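Local coordinates for tripeptidase (Staphylococcus aureus subsp. aureus, PDB 3RZA), which probably hydrolyses tripeptides, as a metal-dependent peptidase of the M20 family with a two-metal site, at residues E363-T367 with T368-M372; P373-S376 with L377-A381; D129-A132 with G133-A136. One frame throughout, in Å; residues are numbered along the deposited sequence.

Interaction 1: E363-T367 with T368-M372. With CA (calcium ion), chain D.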
ATOM      1  N   GLU A 363     -22.956  17.853 -13.581  1.00 20.83           N
ATOM      2  CA  GLU A 363     -23.153  17.241 -12.256  1.00 18.83           C
ATOM      3  C   GLU A 363     -22.534  15.855 -12.179  1.00 19.09           C
ATOM      4  O   GLU A 363     -22.508  15.138 -13.177  1.00 16.09           O
ATOM      5  CB  GLU A 363     -24.631  17.160 -11.963  1.00 19.31           C
ATOM      6  CG  GLU A 363     -25.273  18.521 -11.587  1.00 22.06           C
ATOM      7  CD  GLU A 363     -26.749  18.392 -11.245  1.00 28.97           C
ATOM      8  OE1 GLU A 363     -27.337  17.333 -11.575  1.00 23.95           O
ATOM      9  OE2 GLU A 363     -27.322  19.342 -10.648  1.00 29.36           O
ATOM     10  N   LYS A 364     -22.057  15.505 -10.971  1.00 19.59           N
ATOM     11  CA  LYS A 364     -21.420  14.214 -10.689  0.50 20.44           C
ATOM     12  C   LYS A 364     -20.287  13.917 -11.679  1.00 19.72           C
ATOM     13  O   LYS A 364     -20.137  12.775 -12.170  1.00 19.57           O
ATOM     14  CB  LYS A 364     -22.460  13.088 -10.673  0.50 21.36           C
ATOM     15  CG  LYS A 364     -23.602  13.308  -9.678  0.50 25.22           C
ATOM     16  CD  LYS A 364     -24.014  11.976  -9.028  0.50 27.15           C
ATOM     17  CE  LYS A 364     -25.121  12.163  -8.011  0.50 28.61           C
ATOM     18  NZ  LYS A 364     -26.385  12.432  -8.712  0.50 25.69           N
ATOM     19  N   ILE A 365     -19.481  14.950 -11.956  1.00 18.08           N
ATOM     20  CA  ILE A 365     -18.404  14.846 -12.949  1.00 20.66           C
ATOM     21  C   ILE A 365     -17.322  13.895 -12.431  1.00 20.66           C
ATOM     22  O   ILE A 365     -17.221  13.665 -11.241  1.00 23.15           O
ATOM     23  CB  ILE A 365     -17.811  16.244 -13.371  1.00 20.10           C
ATOM     24  CG1 ILE A 365     -17.099  16.967 -12.192  1.00 23.29           C
ATOM     25  CG2 ILE A 365     -18.923  17.129 -13.962  1.00 20.09           C
ATOM     26  CD1 ILE A 365     -16.361  18.267 -12.608  1.00 24.31           C
ATOM     27  N   HIS A 366     -16.599  13.289 -13.358  1.00 20.86           N
ATOM     28  CA  HIS A 366     -15.558  12.268 -13.078  1.00 21.61           C
ATOM     29  C   HIS A 366     -16.099  10.965 -12.518  1.00 22.49           C
ATOM     30  O   HIS A 366     -15.346  10.218 -11.906  1.00 26.43           O
ATOM     31  CB  HIS A 366     -14.464  12.774 -12.126  1.00 22.72           C
ATOM     32  CG  HIS A 366     -13.782  14.020 -12.566  1.00 23.63           C
ATOM     33  ND1 HIS A 366     -12.667  14.501 -11.912  1.00 29.32           N
ATOM     34  CD2 HIS A 366     -14.002  14.857 -13.599  1.00 24.78           C
ATOM     35  CE1 HIS A 366     -12.241  15.591 -12.510  1.00 29.75           C
ATOM     36  NE2 HIS A 366     -13.028  15.828 -13.545  1.00 27.33           N
ATOM     37  N   THR A 367     -17.395  10.704 -12.687  1.00 21.50           N
ATOM     38  CA  THR A 367     -18.001   9.464 -12.260  1.00 22.99           C
ATOM     39  C   THR A 367     -18.892   8.976 -13.368  1.00 21.98           C
ATOM     40  O   THR A 367     -19.330   9.760 -14.228  1.00 23.02           O
ATOM     41  CB  THR A 367     -18.852   9.612 -10.947  1.00 23.63           C
ATOM     42  OG1 THR A 367     -20.123  10.223 -11.243  1.00 23.67           O
ATOM     43  CG2 THR A 367     -18.101  10.410  -9.870  1.00 22.42           C
ATOM     44  N   THR A 368     -19.214   7.692 -13.316  1.00 22.76           N
ATOM     45  CA  THR A 368     -20.117   7.090 -14.284  1.00 22.06           C
ATOM     46  C   THR A 368     -21.605   7.501 -14.116  1.00 20.17           C
ATOM     47  O   THR A 368     -22.428   7.111 -14.922  1.00 22.13           O
ATOM     48  CB  THR A 368     -19.994   5.522 -14.310  1.00 21.40           C
ATOM     49  OG1 THR A 368     -20.414   4.977 -13.065  1.00 26.15           O
ATOM     50  CG2 THR A 368     -18.557   5.056 -14.598  1.00 22.46           C
ATOM     51  N   ASN A 369     -21.940   8.248 -13.058  1.00 21.65           N
ATOM     52  CA  ASN A 369     -23.261   8.912 -12.906  1.00 22.04           C
ATOM     53  C   ASN A 369     -23.283  10.365 -13.385  1.00 20.09           C
ATOM     54  O   ASN A 369     -24.244  11.074 -13.108  1.00 17.49           O
ATOM     55  CB  ASN A 369     -23.708   8.872 -11.434  1.00 22.22           C
ATOM     56  CG  ASN A 369     -23.814   7.475 -10.905  1.00 25.82           C
ATOM     57  OD1 ASN A 369     -24.472   6.631 -11.496  1.00 27.55           O
ATOM     58  ND2 ASN A 369     -23.151   7.216  -9.796  1.00 25.96           N
ATOM     59  N   GLU A 370     -22.244  10.812 -14.103  1.00 20.60           N
ATOM     60  CA  GLU A 370     -22.202  12.197 -14.599  1.00 21.82           C
ATOM     61  C   GLU A 370     -23.414  12.482 -15.423  1.00 20.22           C
ATOM     62  O   GLU A 370     -23.832  11.639 -16.206  1.00 20.41           O
ATOM     63  CB  GLU A 370     -20.959  12.465 -15.442  1.00 19.80           C
ATOM     64  CG  GLU A 370     -20.846  13.927 -15.980  1.00 20.89           C
ATOM     65  CD  GLU A 370     -19.601  14.155 -16.809  1.00 17.01           C
ATOM     66  OE1 GLU A 370     -18.851  13.184 -17.046  1.00 16.76           O
ATOM     67  OE2 GLU A 370     -19.386  15.304 -17.245  1.00 21.40           O
ATOM     68  N   ARG A 371     -23.977  13.674 -15.245  1.00 20.70           N
ATOM     69  CA  ARG A 371     -25.128  14.082 -16.043  1.00 21.04           C
ATOM     70  C   ARG A 371     -25.112  15.549 -16.357  1.00 22.15           C
ATOM     71  O   ARG A 371     -24.456  16.333 -15.655  1.00 19.97           O
ATOM     72  CB  ARG A 371     -26.435  13.707 -15.333  1.00 22.29           C
ATOM     73  CG  ARG A 371     -26.683  14.459 -14.019  1.00 22.64           C
ATOM     74  CD  ARG A 371     -27.949  13.988 -13.317  1.00 24.88           C
ATOM     75  NE  ARG A 371     -28.306  14.937 -12.248  1.00 27.54           N
ATOM     76  CZ  ARG A 371     -29.439  14.936 -11.535  1.00 27.62           C
ATOM     77  NH1 ARG A 371     -30.387  14.005 -11.712  1.00 30.92           N
ATOM     78  NH2 ARG A 371     -29.622  15.889 -10.623  1.00 25.47           N
HETATM   79  N   MSE A 372     -25.863  15.922 -17.399  1.00 22.48           N
HETATM   80  CA  MSE A 372     -25.957  17.323 -17.846  1.00 22.20           C
HETATM   81  C   MSE A 372     -27.430  17.700 -17.918  1.00 21.64           C
HETATM   82  O   MSE A 372     -28.173  17.064 -18.678  1.00 22.79           O
HETATM   83  CB  MSE A 372     -25.300  17.489 -19.216  1.00 19.90           C
HETATM   84  CG  MSE A 372     -25.181  18.923 -19.696  1.00 23.46           C
HETATM   85 SE   MSE A 372     -24.111  20.049 -18.575  0.75 11.93          SE
HETATM   86  CE  MSE A 372     -24.686  21.773 -19.193  1.00 10.60           C
TER
HETATM   87 CA    CA D 402     -12.828  17.482 -14.984  1.00 32.28          CA
HETATM   88  O   HOH W   1     -16.345  13.887 -16.243  1.00 23.01           O
HETATM   89  O   HOH W   2     -21.518   9.427  -8.675  1.00 37.03           O
HETATM   90  O   HOH W   3     -12.454  20.016 -15.043  1.00 33.92           O
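Glu-363 and Arg-371 form a single antiparallel bridge as a hydrogen-bonded pair, with Glu-363 N giving to Arg-371 O at 3.0 Å and Arg-371 N to Glu-363 O at 2.9 Å. The chain between them runs through a type II turn, Lys-364 to Thr-367, and then a type I turn, Thr-367 to Glu-370. In the second turn Glu-370 N bonds to Thr-367 O.

Beside the bridge the side chains of Glu-363 and Arg-371 make a salt bridge. Arg-371 NE lies 2.7 Å from Glu-363 OE1, and NH2 of the same guanidinium also gives to this oxygen. NE comes in nearly along the C-O axis, NH2 on the syn side. OE1 thus lies at the edge of the guanidinium, which grips it side-on. The carboxylate and guanidinium planes are nearly coplanar, 18° apart. Tyr-117 adds a cation-pi contact to Arg-371.

This loop leads from strand 355-359 of the large mixed sheet to strand 371-373, and it carries one ligand of the two-metal site. His-366 NE2 binds the calcium ion at 2.2 Å, alongside Asp-129 and Glu-163. Water 1 links His-366 N to Glu-370 OE1. The Glu-370 chain is fully extended, with CG anti to the backbone N (chi1 -179°), and passes Ile-365. Its carboxylate is buried and well satisfied: OE2 accepts from Asp-129 N, and OE1 from Leu-126 N and Gly-127 N. It thus ties the loop to the start of the helix that bears another metal ligand.

Where the two turns meet, Thr-367 OG1 gives to Lys-364 O at 2.7 Å. The same hydroxyl accepts from Asn-369 N, which makes an ST turn. Water 2 bridges it to Asn-369 ND2.

Interaction 2: P373-S376 with L377-A381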
ATOM      1  N   PRO A 373     -27.860  18.736 -17.154  1.00 20.92           N
ATOM      2  CA  PRO A 373     -29.221  19.222 -17.382  1.00 21.99           C
ATOM      3  C   PRO A 373     -29.341  19.937 -18.724  1.00 19.91           C
ATOM      4  O   PRO A 373     -28.493  20.772 -19.045  1.00 20.95           O
ATOM      5  CB  PRO A 373     -29.458  20.195 -16.213  1.00 21.41           C
ATOM      6  CG  PRO A 373     -28.195  20.143 -15.365  1.00 21.89           C
ATOM      7  CD  PRO A 373     -27.141  19.579 -16.173  1.00 21.69           C
ATOM      8  N   ILE A 374     -30.372  19.594 -19.500  1.00 19.29           N
ATOM      9  CA  ILE A 374     -30.619  20.227 -20.808  1.00 19.97           C
ATOM     10  C   ILE A 374     -30.881  21.732 -20.617  1.00 18.05           C
ATOM     11  O   ILE A 374     -30.370  22.539 -21.374  1.00 16.89           O
ATOM     12  CB  ILE A 374     -31.819  19.546 -21.589  1.00 21.82           C
ATOM     13  CG1 ILE A 374     -31.490  18.102 -21.995  1.00 21.90           C
ATOM     14  CG2 ILE A 374     -32.199  20.335 -22.852  1.00 18.62           C
ATOM     15  CD1 ILE A 374     -32.786  17.213 -22.247  1.00 22.49           C
ATOM     16  N   LYS A 375     -31.634  22.098 -19.577  1.00 18.63           N
ATOM     17  CA  LYS A 375     -31.921  23.514 -19.300  1.00 19.11           C
ATOM     18  C   LYS A 375     -30.618  24.313 -19.046  1.00 17.84           C
ATOM     19  O   LYS A 375     -30.489  25.450 -19.507  1.00 17.40           O
ATOM     20  CB  LYS A 375     -32.898  23.667 -18.126  1.00 19.21           C
ATOM     21  CG  LYS A 375     -33.281  25.130 -17.787  1.00 19.86           C
ATOM     22  CD  LYS A 375     -34.323  25.191 -16.719  1.00 20.51           C
ATOM     23  CE  LYS A 375     -34.707  26.614 -16.431  1.00 23.99           C
ATOM     24  NZ  LYS A 375     -35.695  26.683 -15.304  1.00 26.60           N
ATOM     25  N   SER A 376     -29.660  23.702 -18.360  1.00 17.67           N
ATOM     26  CA  SER A 376     -28.325  24.343 -18.129  1.00 18.82           C
ATOM     27  C   SER A 376     -27.493  24.525 -19.412  1.00 17.94           C
ATOM     28  O   SER A 376     -26.842  25.562 -19.602  1.00 15.85           O
ATOM     29  CB  SER A 376     -27.525  23.564 -17.081  1.00 17.60           C
ATOM     30  OG  SER A 376     -28.158  23.642 -15.813  1.00 19.68           O
ATOM     31  N   LEU A 377     -27.540  23.524 -20.291  1.00 17.30           N
ATOM     32  CA  LEU A 377     -26.863  23.602 -21.567  1.00 17.81           C
ATOM     33  C   LEU A 377     -27.421  24.758 -22.403  1.00 15.88           C
ATOM     34  O   LEU A 377     -26.665  25.508 -22.963  1.00 15.51           O
ATOM     35  CB  LEU A 377     -27.002  22.280 -22.322  1.00 17.99           C
ATOM     36  CG  LEU A 377     -26.287  22.098 -23.648  1.00 15.74           C
ATOM     37  CD1 LEU A 377     -24.782  22.028 -23.460  1.00 15.65           C
ATOM     38  CD2 LEU A 377     -26.822  20.830 -24.321  1.00 17.60           C
ATOM     39  N   ASN A 378     -28.744  24.859 -22.467  1.00 16.38           N
ATOM     40  CA  ASN A 378     -29.432  25.984 -23.150  1.00 16.98           C
ATOM     41  C   ASN A 378     -29.051  27.340 -22.563  1.00 17.28           C
ATOM     42  O   ASN A 378     -28.661  28.248 -23.296  1.00 17.23           O
ATOM     43  CB  ASN A 378     -30.956  25.795 -23.098  1.00 17.26           C
ATOM     44  CG  ASN A 378     -31.436  24.570 -23.882  1.00 20.65           C
ATOM     45  OD1 ASN A 378     -30.752  24.091 -24.801  1.00 20.66           O
ATOM     46  ND2 ASN A 378     -32.624  24.047 -23.509  1.00 16.12           N
ATOM     47  N   LEU A 379     -29.131  27.463 -21.236  1.00 18.14           N
ATOM     48  CA  LEU A 379     -28.747  28.712 -20.552  1.00 18.37           C
ATOM     49  C   LEU A 379     -27.279  29.098 -20.736  1.00 16.19           C
ATOM     50  O   LEU A 379     -26.983  30.293 -20.834  1.00 16.25           O
ATOM     51  CB  LEU A 379     -29.088  28.658 -19.029  1.00 19.42           C
ATOM     52  CG  LEU A 379     -30.582  28.714 -18.662  1.00 21.45           C
ATOM     53  CD1 LEU A 379     -30.745  28.385 -17.185  1.00 21.15           C
ATOM     54  CD2 LEU A 379     -31.237  30.092 -18.999  1.00 22.26           C
ATOM     55  N   LEU A 380     -26.374  28.112 -20.760  1.00 15.62           N
ATOM     56  CA  LEU A 380     -24.925  28.374 -20.920  1.00 15.73           C
ATOM     57  C   LEU A 380     -24.599  28.935 -22.298  1.00 16.58           C
ATOM     58  O   LEU A 380     -23.837  29.888 -22.405  1.00 16.44           O
ATOM     59  CB  LEU A 380     -24.081  27.101 -20.693  1.00 14.53           C
ATOM     60  CG  LEU A 380     -22.535  27.212 -20.787  1.00 16.23           C
ATOM     61  CD1 LEU A 380     -21.973  28.156 -19.682  1.00 15.75           C
ATOM     62  CD2 LEU A 380     -21.866  25.802 -20.739  1.00 12.06           C
ATOM     63  N   ALA A 381     -25.115  28.280 -23.343  1.00 16.51           N
ATOM     64  CA  ALA A 381     -25.024  28.798 -24.719  1.00 14.75           C
ATOM     65  C   ALA A 381     -25.634  30.205 -24.851  1.00 16.82           C
ATOM     66  O   ALA A 381     -25.024  31.094 -25.455  1.00 17.15           O
ATOM     67  CB  ALA A 381     -25.695  27.827 -25.698  1.00 17.26           C
TER
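Ile-374 to Ala-381 make the first turns of helix 374-393, with Pro-373 as N-cap, and i to i+4 backbone bonds join the two segments. This is the N-terminal end of an alpha helix that follows directly on strand 371-373. Leu-377 N bonds to Pro-373 O, Asn-378 N to Ile-374 O at 3.0 Å, Leu-379 N to Lys-375 O, and Leu-380 N to Ser-376 O at 2.8 Å. The Asn-378 bond is close to straight, with an N-H...O angle of 172°. The carbonyl of Pro-373 takes the first of these bonds.

Two pairs of side chains meet one turn apart. Ile-374 and Asn-378 lie side by side and point the same way, with Ile-374 CG2 3.8 Å from Asn-378 ND2. CG of Asn-378 is anti to its carbonyl carbon (chi1 -65°). This brings the amide back over the preceding turn, where CG is 3.4 Å from Ile-374 O. Asn-378 ND2 is 3.5 Å from Ile-374 O but badly angled for a hydrogen bond. Asn-378 also touches Glu-23 and Leu-26 of helix 23-34.

Leu-377 and Leu-380 are buried. Leu-377 packs on Leu-26 and Ala-132, and so joins the helix to helices 23-34 and 128-147. Leu-380 packs on Ala-136 of helix 128-147 and on the loop residues Ile-185 and Val-360. Ser-376 touches Val-191.

Lys-375 is on the exposed side. Its chain is extended throughout and runs beside Leu-379. There the lysine CG and the leucine CD1 are 4.2 Å apart, while Leu-379 CG sits 3.4 Å from Lys-375 O.

Interaction 3: D129-A132 with G133-A136. With ZN (zinc ion), chain C; CA (calcium ion), chain D.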
ATOM      1  N   ASP A 129     -18.332  17.485 -18.683  1.00 17.84           N
ATOM      2  CA  ASP A 129     -17.055  18.067 -18.384  1.00 17.30           C
ATOM      3  C   ASP A 129     -16.004  17.578 -19.437  1.00 17.09           C
ATOM      4  O   ASP A 129     -15.484  16.445 -19.312  1.00 16.88           O
ATOM      5  CB  ASP A 129     -16.651  17.683 -16.991  1.00 18.66           C
ATOM      6  CG  ASP A 129     -15.351  18.286 -16.580  1.00 19.60           C
ATOM      7  OD1 ASP A 129     -14.859  19.234 -17.203  1.00 17.76           O
ATOM      8  OD2 ASP A 129     -14.789  17.804 -15.581  1.00 23.81           O
ATOM      9  N   ASP A 130     -15.668  18.373 -20.460  1.00 17.92           N
ATOM     10  CA  ASP A 130     -16.048  19.788 -20.665  1.00 15.57           C
ATOM     11  C   ASP A 130     -16.670  20.034 -22.049  1.00 16.10           C
ATOM     12  O   ASP A 130     -16.693  21.167 -22.550  1.00 13.29           O
ATOM     13  CB  ASP A 130     -14.817  20.667 -20.437  1.00 15.34           C
ATOM     14  CG  ASP A 130     -15.153  22.156 -20.249  1.00 18.73           C
ATOM     15  OD1 ASP A 130     -16.273  22.451 -19.763  1.00 15.78           O
ATOM     16  OD2 ASP A 130     -14.315  23.024 -20.643  1.00 20.10           O
ATOM     17  N   LYS A 131     -17.273  18.995 -22.621  1.00 18.34           N
ATOM     18  CA  LYS A 131     -17.833  19.083 -23.958  1.00 17.78           C
ATOM     19  C   LYS A 131     -19.153  19.913 -24.014  1.00 17.80           C
ATOM     20  O   LYS A 131     -19.535  20.349 -25.077  1.00 14.28           O
ATOM     21  CB  LYS A 131     -17.982  17.674 -24.564  1.00 19.34           C
ATOM     22  CG  LYS A 131     -16.605  16.976 -24.723  1.00 22.46           C
ATOM     23  CD  LYS A 131     -16.667  15.516 -25.064  1.00 25.56           C
ATOM     24  CE  LYS A 131     -15.323  15.061 -25.625  1.00 25.07           C
ATOM     25  NZ  LYS A 131     -15.191  13.572 -25.829  1.00 20.90           N
ATOM     26  N   ALA A 132     -19.804  20.134 -22.855  1.00 18.18           N
ATOM     27  CA  ALA A 132     -20.879  21.140 -22.717  1.00 16.87           C
ATOM     28  C   ALA A 132     -20.360  22.518 -23.072  1.00 16.74           C
ATOM     29  O   ALA A 132     -21.001  23.250 -23.832  1.00 18.77           O
ATOM     30  CB  ALA A 132     -21.457  21.139 -21.284  1.00 13.05           C
ATOM     31  N   GLY A 133     -19.179  22.844 -22.555  1.00 16.37           N
ATOM     32  CA  GLY A 133     -18.487  24.066 -22.915  1.00 18.26           C
ATOM     33  C   GLY A 133     -18.176  24.193 -24.393  1.00 17.34           C
ATOM     34  O   GLY A 133     -18.435  25.230 -24.998  1.00 16.25           O
ATOM     35  N   LEU A 134     -17.647  23.128 -24.981  1.00 19.35           N
ATOM     36  CA  LEU A 134     -17.357  23.110 -26.418  1.00 18.12           C
ATOM     37  C   LEU A 134     -18.615  23.248 -27.263  1.00 19.29           C
ATOM     38  O   LEU A 134     -18.602  23.957 -28.260  1.00 19.13           O
ATOM     39  CB  LEU A 134     -16.613  21.825 -26.813  1.00 18.53           C
ATOM     40  CG  LEU A 134     -15.195  21.677 -26.262  1.00 17.96           C
ATOM     41  CD1 LEU A 134     -14.642  20.309 -26.612  1.00 16.38           C
ATOM     42  CD2 LEU A 134     -14.280  22.757 -26.781  1.00 16.52           C
ATOM     43  N   ALA A 135     -19.687  22.557 -26.862  1.00 17.24           N
ATOM     44  CA  ALA A 135     -20.937  22.583 -27.589  1.00 16.95           C
ATOM     45  C   ALA A 135     -21.537  23.993 -27.572  1.00 16.30           C
ATOM     46  O   ALA A 135     -21.887  24.545 -28.640  1.00 13.71           O
ATOM     47  CB  ALA A 135     -21.914  21.559 -26.993  1.00 14.60           C
ATOM     48  N   ALA A 136     -21.586  24.575 -26.369  1.00 14.04           N
ATOM     49  CA  ALA A 136     -21.977  25.974 -26.164  1.00 15.90           C
ATOM     50  C   ALA A 136     -21.217  26.946 -27.079  1.00 16.21           C
ATOM     51  O   ALA A 136     -21.835  27.782 -27.768  1.00 13.50           O
ATOM     52  CB  ALA A 136     -21.805  26.363 -24.677  1.00 16.36           C
TER
HETATM   53 ZN    ZN C 401     -13.240  20.480 -16.920  1.00 26.60          ZN
HETATM   54 CA    CA D 402     -12.828  17.482 -14.984  1.00 32.28          CA
HETATM   55  O   HOH W   3     -12.454  20.016 -15.043  1.00 33.92           O
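The two-metal site of this M20-family peptidase takes its bridging carboxylate from Asp-129, at the start of helix 128-147. The first turns of that helix are joined by Leu-134 N to Asp-130 O, Ala-135 N to Lys-131 O at 2.8 Å and Ala-136 N to Ala-132 O at 2.9 Å.

Asp-129 OD1 binds the zinc ion at 2.1 Å and OD2 the calcium ion at 2.1 Å. CG is anti to the backbone N (chi1 -178°), and the carboxylate then lies between the two metals, one oxygen to each. Water 3 lies 2.1 Å from the zinc ion and 2.6 Å from the calcium ion, so it bridges them too. His-98 and Asp-186 also bind the zinc ion, and Glu-163 and His-366 the calcium ion.

A cis peptide joins Asp-129 to Asp-130. Bridging carboxylates next to a cis peptide are a known feature of related M20 enzymes. Asp-130 OD2 accepts from Ser-97 OG and from the backbone N of His-98, so it holds the main chain of a zinc ligand from the second shell.

Lys-131 is buried, but its NZ is hydrogen-bonded to Leu-33 O, Ile-36 O and Ser-38 OG. Its CG lies 4.3 Å from Leu-134 CD1, and Leu-134 packs on Leu-33 and Leu-50. Ala-135 CB lies 3.3 Å from Lys-131 O and packs on Leu-26 and Phe-30 of helix 23-34.

Overall arrangement
Interaction 3 is buried throughout, interaction 2 is partly buried, and interaction 1 is mainly at the surface. Interactions 1 and 3 meet at the metal site: each supplies a calcium ligand, and water 3 belongs to both. A carboxylate of interaction 1 also holds the backbone at the start of interaction 3. Interactions 2 and 3 are both first turns of helices, and they meet by apolar packing of Leu-377 and Leu-380 on Ala-132 and Ala-136. Interaction 1 runs straight on into interaction 2, and Met-372 touches both Leu-377 and Ala-132. Charge and water dominate the loop. Interaction 2 relies on backbone bonds and aliphatic contact, whereas interaction 3 combines metal binding and buried polar bonds with aliphatic packing.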